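Local coordinates for Non-sulfated chondroitin lyase E66 (Autographa californica nucleopolyhedrovirus, PDB 3VSN), which cleaves non-sulfated chondroitin as a polysaccharide lyase of the occlusion-derived virus envelope and is essential for oral infection of the insect host, at residues V294-G302 with S351-W362; I390-I400 with A435-K443. One frame throughout, in Å; residues are numbered along the deposited sequence.

How the interactions relate
Running from the N terminus, the chain passes the loop 294-302, makes the strands between 318 and 351, and returns through 351-362, so that interaction 1 closes a loop with 48 residues between its ends. Interaction 2 opens later, at 390-400, and closes at 435-443 across 34 residues. The two are therefore in series, neither nested nor crossed, with centres about 14 Å apart. They meet where Asn-356 O lies 2.8 Å from Ile-400 N, a probable hydrogen bond. Interaction 1 ties the loop bearing Arg-300 to helix 359-364 and the loop leading into it; interaction 2 joins strand 390-391 and its following loop to the turn before strand 440-449 of a seven-stranded sheet.

Interaction 1: V294-G302 with S351-W362; sequences VPGVMSRNG and SDPTNNIQAPLW
Arg-300 and Asp-352 form the charged part of this contact, a salt bridge with NE 2.7 Å from Asp-352 OD2. OD2 lies in the guanidinium plane and offers its anti lone pair, while the carboxylate plane stands 86° to the guanidinium. A bend at chi3 (-60°) turns the arginine's end out of line with its CB-CG-CD stem. NH1 makes a second salt bridge, to Glu-350. Asp-352 is itself positioned by its other oxygen: OD1 accepts from Thr-354 N, an Asx turn, and from Asn-355 N at 2.7 Å, an Asx motif, and the pair pins the carboxylate to its own loop.

Amide contacts are weaker. Gln-358, folded back at chi2, gives a weak bond from NE2 to Asn-301 O (3.0 Å), within the type I turn from Ser-299 to Gly-302.

Aromatic and apolar packing fills the other end. Gly-296 CA sits over the face of the Trp-362 five-membered ring, 4.0 Å from its centroid, a CH-pi contact, and Ser-299 O lies at the ring edge. Pro-295 CB meets Leu-361 CD2 at 3.7 Å, the two side chains crossing at about a right angle.

Two waters bridge further polar groups, mostly of the backbone. One accepts from Trp-362 NE1 (3.2 Å) and donates to Pro-295 O and Ser-299 O; another links Gly-296 N to Leu-361 O.

With Arg-300 as transition-state stabiliser, and the proton acceptor His-246 and Glu-350, which is important for activity, beside its side chain, the arrangement belongs to the active site of a chondroitin lyase.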
loop_
_atom_site.group_PDB
_atom_site.type_symbol
_atom_site.label_atom_id
_atom_site.label_comp_id
_atom_site.label_asym_id
_atom_site.label_seq_id
_atom_site.Cartn_x
_atom_site.Cartn_y
_atom_site.Cartn_z
ATOM N N VAL A 294 3.765 -2.708 0.789
ATOM C CA VAL A 294 4.315 -2.689 2.150
ATOM C C VAL A 294 3.179 -2.651 3.185
ATOM O O VAL A 294 2.261 -1.838 3.066
ATOM C CB VAL A 294 5.340 -1.532 2.340
ATOM C CG1 VAL A 294 4.664 -0.166 2.370
ATOM C CG2 VAL A 294 6.190 -1.750 3.589
ATOM N N PRO A 295 3.215 -3.562 4.177
ATOM C CA PRO A 295 2.079 -3.686 5.105
ATOM C C PRO A 295 1.751 -2.428 5.906
ATOM O O PRO A 295 0.583 -2.203 6.216
ATOM C CB PRO A 295 2.508 -4.819 6.045
ATOM C CG PRO A 295 3.476 -5.627 5.246
ATOM C CD PRO A 295 4.205 -4.640 4.373
ATOM N N GLY A 296 2.758 -1.616 6.220
ATOM C CA GLY A 296 2.569 -0.403 7.029
ATOM C C GLY A 296 1.589 0.634 6.493
ATOM O O GLY A 296 1.116 1.483 7.249
ATOM N N VAL A 297 1.282 0.579 5.198
ATOM C CA VAL A 297 0.322 1.521 4.595
ATOM C C VAL A 297 -1.032 0.865 4.285
ATOM O O VAL A 297 -1.924 1.495 3.710
ATOM C CB VAL A 297 0.884 2.214 3.324
ATOM C CG1 VAL A 297 2.186 2.953 3.636
ATOM C CG2 VAL A 297 1.087 1.217 2.193
ATOM N N MET A 298 -1.180 -0.397 4.680
ATOM C CA MET A 298 -2.375 -1.177 4.348
ATOM C C MET A 298 -3.280 -1.412 5.563
ATOM O O MET A 298 -3.115 -0.764 6.596
ATOM C CB MET A 298 -1.977 -2.490 3.663
ATOM C CG MET A 298 -1.289 -2.293 2.316
ATOM S SD MET A 298 -2.366 -1.600 1.038
ATOM C CE MET A 298 -3.194 -3.077 0.455
ATOM N N SER A 299 -4.242 -2.325 5.437
ATOM C CA SER A 299 -5.286 -2.471 6.460
ATOM C C SER A 299 -4.794 -3.068 7.784
ATOM O O SER A 299 -3.730 -3.692 7.845
ATOM C CB SER A 299 -6.495 -3.239 5.909
ATOM O OG SER A 299 -6.095 -4.418 5.244
ATOM N N ARG A 300 -5.584 -2.869 8.836
ATOM C CA ARG A 300 -5.193 -3.234 10.200
ATOM C C ARG A 300 -5.015 -4.734 10.462
ATOM O O ARG A 300 -4.388 -5.113 11.449
ATOM C CB ARG A 300 -6.182 -2.647 11.210
ATOM C CG ARG A 300 -6.120 -1.133 11.342
ATOM C CD ARG A 300 -7.181 -0.631 12.309
ATOM N NE ARG A 300 -8.521 -0.997 11.855
ATOM C CZ ARG A 300 -9.280 -0.251 11.056
ATOM N NH1 ARG A 300 -8.848 0.926 10.622
ATOM N NH2 ARG A 300 -10.481 -0.685 10.698
ATOM N N ASN A 301 -5.560 -5.585 9.598
ATOM C CA ASN A 301 -5.385 -7.038 9.754
ATOM C C ASN A 301 -3.962 -7.507 9.430
ATOM O O ASN A 301 -3.557 -8.609 9.808
ATOM C CB ASN A 301 -6.409 -7.811 8.916
ATOM C CG ASN A 301 -6.275 -7.542 7.429
ATOM O OD1 ASN A 301 -6.095 -6.402 7.008
ATOM N ND2 ASN A 301 -6.370 -8.595 6.625
ATOM N N GLY A 302 -3.208 -6.660 8.739
ATOM C CA GLY A 302 -1.842 -6.990 8.347
ATOM C C GLY A 302 -1.858 -7.725 7.028
ATOM O O GLY A 302 -2.135 -8.925 6.978
ATOM N N SER A 351 -4.857 0.173 15.870
ATOM C CA SER A 351 -5.514 -1.077 16.246
ATOM C C SER A 351 -7.034 -0.923 16.298
ATOM O O SER A 351 -7.559 0.191 16.253
ATOM C CB SER A 351 -4.993 -1.566 17.599
ATOM O OG SER A 351 -5.194 -0.590 18.608
ATOM N N ASP A 352 -7.730 -2.054 16.385
ATOM C CA ASP A 352 -9.183 -2.077 16.554
ATOM C C ASP A 352 -9.555 -3.235 17.499
ATOM O O ASP A 352 -8.664 -3.956 17.949
ATOM C CB ASP A 352 -9.892 -2.155 15.187
ATOM C CG ASP A 352 -9.542 -3.413 14.397
ATOM O OD1 ASP A 352 -9.732 -4.530 14.922
ATOM O OD2 ASP A 352 -9.104 -3.283 13.233
ATOM N N PRO A 353 -10.860 -3.414 17.816
ATOM C CA PRO A 353 -11.233 -4.485 18.756
ATOM C C PRO A 353 -10.738 -5.888 18.385
ATOM O O PRO A 353 -10.503 -6.706 19.279
ATOM C CB PRO A 353 -12.765 -4.438 18.742
ATOM C CG PRO A 353 -13.075 -3.011 18.445
ATOM C CD PRO A 353 -12.033 -2.600 17.439
ATOM N N THR A 354 -10.581 -6.154 17.087
ATOM C CA THR A 354 -10.115 -7.456 16.595
ATOM C C THR A 354 -8.598 -7.496 16.358
ATOM O O THR A 354 -7.924 -8.434 16.787
ATOM C CB THR A 354 -10.836 -7.858 15.287
ATOM O OG1 THR A 354 -12.253 -7.740 15.459
ATOM C CG2 THR A 354 -10.500 -9.296 14.894
ATOM N N ASN A 355 -8.077 -6.481 15.667
ATOM C CA ASN A 355 -6.678 -6.453 15.237
ATOM C C ASN A 355 -5.821 -5.615 16.173
ATOM O O ASN A 355 -6.002 -4.403 16.259
ATOM C CB ASN A 355 -6.569 -5.887 13.815
ATOM C CG ASN A 355 -7.454 -6.614 12.819
ATOM O OD1 ASN A 355 -8.352 -6.017 12.218
ATOM N ND2 ASN A 355 -7.206 -7.900 12.639
ATOM N N ASN A 356 -4.889 -6.254 16.876
ATOM C CA ASN A 356 -4.006 -5.517 17.781
ATOM C C ASN A 356 -2.579 -6.061 17.889
ATOM O O ASN A 356 -1.825 -5.654 18.778
ATOM C CB ASN A 356 -4.646 -5.347 19.172
ATOM C CG ASN A 356 -4.981 -6.670 19.837
ATOM O OD1 ASN A 356 -4.280 -7.669 19.663
ATOM N ND2 ASN A 356 -6.056 -6.676 20.617
ATOM N N ILE A 357 -2.210 -6.961 16.978
ATOM C CA ILE A 357 -0.874 -7.577 17.000
ATOM C C ILE A 357 0.018 -7.167 15.816
ATOM O O ILE A 357 1.107 -7.714 15.638
ATOM C CB ILE A 357 -0.941 -9.126 17.100
ATOM C CG1 ILE A 357 -1.665 -9.742 15.891
ATOM C CG2 ILE A 357 -1.596 -9.555 18.408
ATOM C CD1 ILE A 357 -1.527 -11.251 15.804
ATOM N N GLN A 358 -0.434 -6.193 15.031
ATOM C CA GLN A 358 0.216 -5.867 13.760
ATOM C C GLN A 358 1.296 -4.770 13.827
ATOM O O GLN A 358 1.909 -4.448 12.804
ATOM C CB GLN A 358 -0.842 -5.527 12.695
ATOM C CG GLN A 358 -1.631 -6.729 12.177
ATOM C CD GLN A 358 -2.740 -7.200 13.116
ATOM O OE1 GLN A 358 -3.018 -6.583 14.149
ATOM N NE2 GLN A 358 -3.389 -8.301 12.748
ATOM N N ALA A 359 1.531 -4.207 15.012
ATOM C CA ALA A 359 2.500 -3.106 15.152
ATOM C C ALA A 359 3.942 -3.464 14.767
ATOM O O ALA A 359 4.600 -2.668 14.096
ATOM C CB ALA A 359 2.450 -2.489 16.543
ATOM N N PRO A 360 4.445 -4.645 15.194
ATOM C CA PRO A 360 5.798 -5.000 14.755
ATOM C C PRO A 360 5.966 -5.042 13.232
ATOM O O PRO A 360 6.973 -4.544 12.719
ATOM C CB PRO A 360 6.016 -6.379 15.383
ATOM C CG PRO A 360 5.198 -6.317 16.634
ATOM C CD PRO A 360 3.946 -5.597 16.206
ATOM N N LEU A 361 4.984 -5.598 12.526
ATOM C CA LEU A 361 5.007 -5.650 11.060
ATOM C C LEU A 361 5.003 -4.252 10.430
ATOM O O LEU A 361 5.718 -4.004 9.458
ATOM C CB LEU A 361 3.831 -6.487 10.528
ATOM C CG LEU A 361 3.720 -6.733 9.016
ATOM C CD1 LEU A 361 4.901 -7.538 8.487
ATOM C CD2 LEU A 361 2.408 -7.429 8.689
ATOM N N TRP A 362 4.217 -3.341 10.999
ATOM C CA TRP A 362 4.129 -1.965 10.495
ATOM C C TRP A 362 5.359 -1.135 10.746
ATOM O O TRP A 362 5.607 -0.154 10.040
ATOM C CB TRP A 362 2.933 -1.253 11.114
ATOM C CG TRP A 362 1.586 -1.647 10.552
ATOM C CD1 TRP A 362 1.229 -2.835 9.914
ATOM C CD2 TRP A 362 0.354 -0.853 10.597
ATOM N NE1 TRP A 362 -0.102 -2.818 9.558
ATOM C CE2 TRP A 362 -0.683 -1.661 9.943
ATOM C CE3 TRP A 362 0.021 0.406 11.088
ATOM C CZ2 TRP A 362 -1.989 -1.209 9.804
ATOM C CZ3 TRP A 362 -1.301 0.850 10.947
ATOM C CH2 TRP A 362 -2.280 0.060 10.322
HETATM O O HOH W 1 -1.191 -4.185 6.878
HETATM O O HOH W 2 5.474 -2.243 6.965
#

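Interaction 2: I390-I400 with A435-K443; sequences ILQSLNGIMRI and AEMNNLQFK
Gln-392 reaches across to the type I' turn Met-437 to Leu-440, the tight connection that leads into strand 440-449 of a seven-stranded antiparallel sheet. Its amide makes two bonds: NE2 donates to Met-437 O at 3.0 Å in a nearly straight line (174°), and OE1 accepts from Asn-438 ND2 at 2.9 Å. The two amide planes lie only 25° apart, and the chain is extended beyond CG (chi2 -175°), which carries the group out to the turn. Two bonds at its end should fix the rotation of the glutamine amide about CG-CD. Asn-438 ND2 has a second partner in Ser-466 OG.

Apolar side chains pack beside the two amide bonds. Met-437 CG is met from two directions, by Ile-400 CD1 at 3.6 Å and by Met-398 CG at 3.8 Å; bends at chi2 and chi3 curl the Met-398 sulfur and methyl over Met-437 CA. Ile-400 also lays CG2 against Glu-436 CB. Farther along, Ile-390 CD1 approaches the Phe-442 ring at CD2, 3.8 Å away.

In the next shell, helix 359-364 joins the two sides: Thr-363 touches Met-437, and Met-364 touches both Leu-440 and Ile-390. Tyr-457 packs edge-to-face on Phe-442. A water donates to both Arg-399 O and Glu-436 O. Within the turn, Leu-440 N bonds to Met-437 O at 3.2 Å, reaching that oxygen from the face of its carbonyl plane opposite to Gln-392 NE2.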
loop_
_atom_site.group_PDB
_atom_site.type_symbol
_atom_site.label_atom_id
_atom_site.label_comp_id
_atom_site.label_asym_id
_atom_site.label_seq_id
_atom_site.Cartn_x
_atom_site.Cartn_y
_atom_site.Cartn_z
ATOM N N ILE A 390 11.887 -7.219 15.287
ATOM C CA ILE A 390 12.572 -7.513 16.542
ATOM C C ILE A 390 11.546 -8.121 17.497
ATOM O O ILE A 390 10.522 -7.495 17.797
ATOM C CB ILE A 390 13.211 -6.256 17.178
ATOM C CG1 ILE A 390 14.201 -5.589 16.209
ATOM C CG2 ILE A 390 13.919 -6.617 18.486
ATOM C CD1 ILE A 390 14.632 -4.196 16.623
ATOM N N LEU A 391 11.819 -9.342 17.953
ATOM C CA LEU A 391 10.930 -10.060 18.869
ATOM C C LEU A 391 11.412 -9.919 20.305
ATOM O O LEU A 391 12.616 -9.978 20.568
ATOM C CB LEU A 391 10.852 -11.545 18.507
ATOM C CG LEU A 391 10.363 -11.950 17.113
ATOM C CD1 LEU A 391 10.415 -13.461 16.971
ATOM C CD2 LEU A 391 8.959 -11.427 16.839
ATOM N N GLN A 392 10.463 -9.750 21.223
ATOM C CA GLN A 392 10.776 -9.541 22.638
ATOM C C GLN A 392 10.413 -10.756 23.486
ATOM O O GLN A 392 10.687 -10.793 24.685
ATOM C CB GLN A 392 10.059 -8.298 23.170
ATOM C CG GLN A 392 10.543 -6.990 22.567
ATOM C CD GLN A 392 9.892 -5.780 23.214
ATOM O OE1 GLN A 392 9.837 -5.672 24.441
ATOM N NE2 GLN A 392 9.404 -4.860 22.390
ATOM N N SER A 393 9.796 -11.745 22.850
ATOM C CA SER A 393 9.456 -13.011 23.497
ATOM C C SER A 393 9.627 -14.147 22.487
ATOM O O SER A 393 9.796 -13.901 21.285
ATOM C CB SER A 393 8.018 -12.969 24.023
ATOM O OG SER A 393 7.097 -12.771 22.964
ATOM N N LEU A 394 9.583 -15.383 22.969
ATOM C CA LEU A 394 9.721 -16.542 22.090
ATOM C C LEU A 394 8.555 -16.696 21.102
ATOM O O LEU A 394 8.775 -16.968 19.918
ATOM C CB LEU A 394 9.954 -17.824 22.901
ATOM C CG LEU A 394 11.276 -17.908 23.680
ATOM C CD1 LEU A 394 11.322 -19.178 24.517
ATOM C CD2 LEU A 394 12.487 -17.840 22.753
ATOM N N ASN A 395 7.324 -16.493 21.574
ATOM C CA ASN A 395 6.151 -16.621 20.695
ATOM C C ASN A 395 5.914 -15.404 19.795
ATOM O O ASN A 395 5.114 -15.459 18.859
ATOM C CB ASN A 395 4.884 -17.022 21.477
ATOM C CG ASN A 395 4.335 -15.907 22.360
ATOM O OD1 ASN A 395 4.674 -14.734 22.216
ATOM N ND2 ASN A 395 3.454 -16.284 23.279
ATOM N N GLY A 396 6.600 -14.307 20.108
ATOM C CA GLY A 396 6.629 -13.114 19.261
ATOM C C GLY A 396 5.370 -12.270 19.205
ATOM O O GLY A 396 5.273 -11.366 18.379
ATOM N N ILE A 397 4.403 -12.551 20.078
ATOM C CA ILE A 397 3.138 -11.809 20.077
ATOM C C ILE A 397 3.268 -10.496 20.850
ATOM O O ILE A 397 3.585 -10.491 22.036
ATOM C CB ILE A 397 1.961 -12.670 20.606
ATOM C CG1 ILE A 397 1.678 -13.826 19.636
ATOM C CG2 ILE A 397 0.709 -11.818 20.804
ATOM C CD1 ILE A 397 0.924 -14.995 20.244
ATOM N N MET A 398 3.036 -9.387 20.158
ATOM C CA MET A 398 3.074 -8.065 20.767
ATOM C C MET A 398 1.738 -7.376 20.520
ATOM O O MET A 398 1.400 -7.067 19.376
ATOM C CB MET A 398 4.241 -7.244 20.196
ATOM C CG MET A 398 4.281 -5.780 20.629
ATOM S SD MET A 398 4.414 -5.499 22.410
ATOM C CE MET A 398 6.107 -5.996 22.732
ATOM N N ARG A 399 0.983 -7.151 21.594
ATOM C CA ARG A 399 -0.370 -6.598 21.502
ATOM C C ARG A 399 -0.414 -5.138 21.913
ATOM O O ARG A 399 0.157 -4.764 22.938
ATOM C CB ARG A 399 -1.340 -7.378 22.394
ATOM C CG ARG A 399 -1.470 -8.850 22.056
ATOM C CD ARG A 399 -2.698 -9.465 22.713
ATOM N NE ARG A 399 -2.828 -10.874 22.343
ATOM C CZ ARG A 399 -3.503 -11.317 21.286
ATOM N NH1 ARG A 399 -4.141 -10.468 20.487
ATOM N NH2 ARG A 399 -3.549 -12.619 21.034
ATOM N N ILE A 400 -1.090 -4.318 21.111
ATOM C CA ILE A 400 -1.382 -2.928 21.480
ATOM C C ILE A 400 -2.889 -2.695 21.312
ATOM O O ILE A 400 -3.332 -2.190 20.276
ATOM C CB ILE A 400 -0.567 -1.898 20.653
ATOM C CG1 ILE A 400 0.932 -2.225 20.680
ATOM C CG2 ILE A 400 -0.820 -0.480 21.160
ATOM C CD1 ILE A 400 1.779 -1.283 19.851
ATOM N N ALA A 435 6.522 3.639 23.093
ATOM C CA ALA A 435 6.083 3.437 24.477
ATOM C C ALA A 435 5.243 2.167 24.651
ATOM O O ALA A 435 5.425 1.429 25.620
ATOM C CB ALA A 435 5.322 4.656 24.989
ATOM N N GLU A 436 4.353 1.906 23.695
ATOM C CA GLU A 436 3.402 0.792 23.793
ATOM C C GLU A 436 4.007 -0.576 23.463
ATOM O O GLU A 436 3.364 -1.607 23.668
ATOM C CB GLU A 436 2.169 1.056 22.916
ATOM C CG GLU A 436 1.355 2.287 23.302
ATOM C CD GLU A 436 1.935 3.597 22.780
ATOM O OE1 GLU A 436 2.887 3.577 21.970
ATOM O OE2 GLU A 436 1.431 4.661 23.186
ATOM N N MET A 437 5.232 -0.589 22.945
ATOM C CA MET A 437 5.945 -1.845 22.715
ATOM C C MET A 437 7.093 -1.999 23.708
ATOM O O MET A 437 8.224 -2.316 23.325
ATOM C CB MET A 437 6.431 -1.958 21.262
ATOM C CG MET A 437 5.297 -2.147 20.261
ATOM S SD MET A 437 5.800 -2.689 18.611
ATOM C CE MET A 437 6.638 -1.226 18.010
ATOM N N ASN A 438 6.785 -1.768 24.987
ATOM C CA ASN A 438 7.747 -1.948 26.074
ATOM C C ASN A 438 8.951 -0.994 25.969
ATOM O O ASN A 438 10.082 -1.357 26.312
ATOM C CB ASN A 438 8.192 -3.421 26.117
ATOM C CG ASN A 438 9.016 -3.758 27.337
ATOM O OD1 ASN A 438 8.772 -3.245 28.425
ATOM N ND2 ASN A 438 10.004 -4.632 27.159
ATOM N N ASN A 439 8.693 0.227 25.496
ATOM C CA ASN A 439 9.740 1.235 25.254
ATOM C C ASN A 439 10.834 0.780 24.282
ATOM O O ASN A 439 11.983 1.228 24.377
ATOM C CB ASN A 439 10.358 1.748 26.571
ATOM C CG ASN A 439 9.564 2.887 27.195
ATOM O OD1 ASN A 439 9.643 3.118 28.403
ATOM N ND2 ASN A 439 8.813 3.613 26.378
ATOM N N LEU A 440 10.475 -0.110 23.356
ATOM C CA LEU A 440 11.382 -0.511 22.281
ATOM C C LEU A 440 11.911 0.713 21.555
ATOM O O LEU A 440 11.143 1.594 21.154
ATOM C CB LEU A 440 10.691 -1.446 21.279
ATOM C CG LEU A 440 11.487 -1.833 20.022
ATOM C CD1 LEU A 440 12.616 -2.807 20.344
ATOM C CD2 LEU A 440 10.554 -2.411 18.971
ATOM N N GLN A 441 13.228 0.763 21.401
ATOM C CA GLN A 441 13.879 1.800 20.615
ATOM C C GLN A 441 14.944 1.166 19.733
ATOM O O GLN A 441 15.441 0.077 20.037
ATOM C CB GLN A 441 14.502 2.865 21.523
ATOM C CG GLN A 441 15.634 2.357 22.407
ATOM C CD GLN A 441 16.317 3.475 23.165
ATOM O OE1 GLN A 441 17.051 4.273 22.585
ATOM N NE2 GLN A 441 16.081 3.535 24.468
ATOM N N PHE A 442 15.274 1.841 18.635
ATOM C CA PHE A 442 16.382 1.416 17.783
ATOM C C PHE A 442 16.849 2.516 16.843
ATOM O O PHE A 442 16.133 3.491 16.595
ATOM C CB PHE A 442 16.038 0.138 16.987
ATOM C CG PHE A 442 14.781 0.234 16.152
ATOM C CD1 PHE A 442 14.738 1.024 15.004
ATOM C CD2 PHE A 442 13.647 -0.504 16.493
ATOM C CE1 PHE A 442 13.584 1.101 14.232
ATOM C CE2 PHE A 442 12.493 -0.439 15.718
ATOM C CZ PHE A 442 12.461 0.363 14.587
ATOM N N LYS A 443 18.067 2.351 16.340
ATOM C CA LYS A 443 18.499 3.042 15.135
ATOM C C LYS A 443 18.507 1.993 14.030
ATOM O O LYS A 443 19.065 0.911 14.204
ATOM C CB LYS A 443 19.889 3.650 15.323
ATOM C CG LYS A 443 19.954 4.802 16.323
ATOM C CD LYS A 443 19.905 6.158 15.630
ATOM C CE LYS A 443 19.822 7.317 16.618
ATOM N NZ LYS A 443 21.051 7.524 17.437
HETATM O O HOH W 3 2.030 -3.618 24.557
#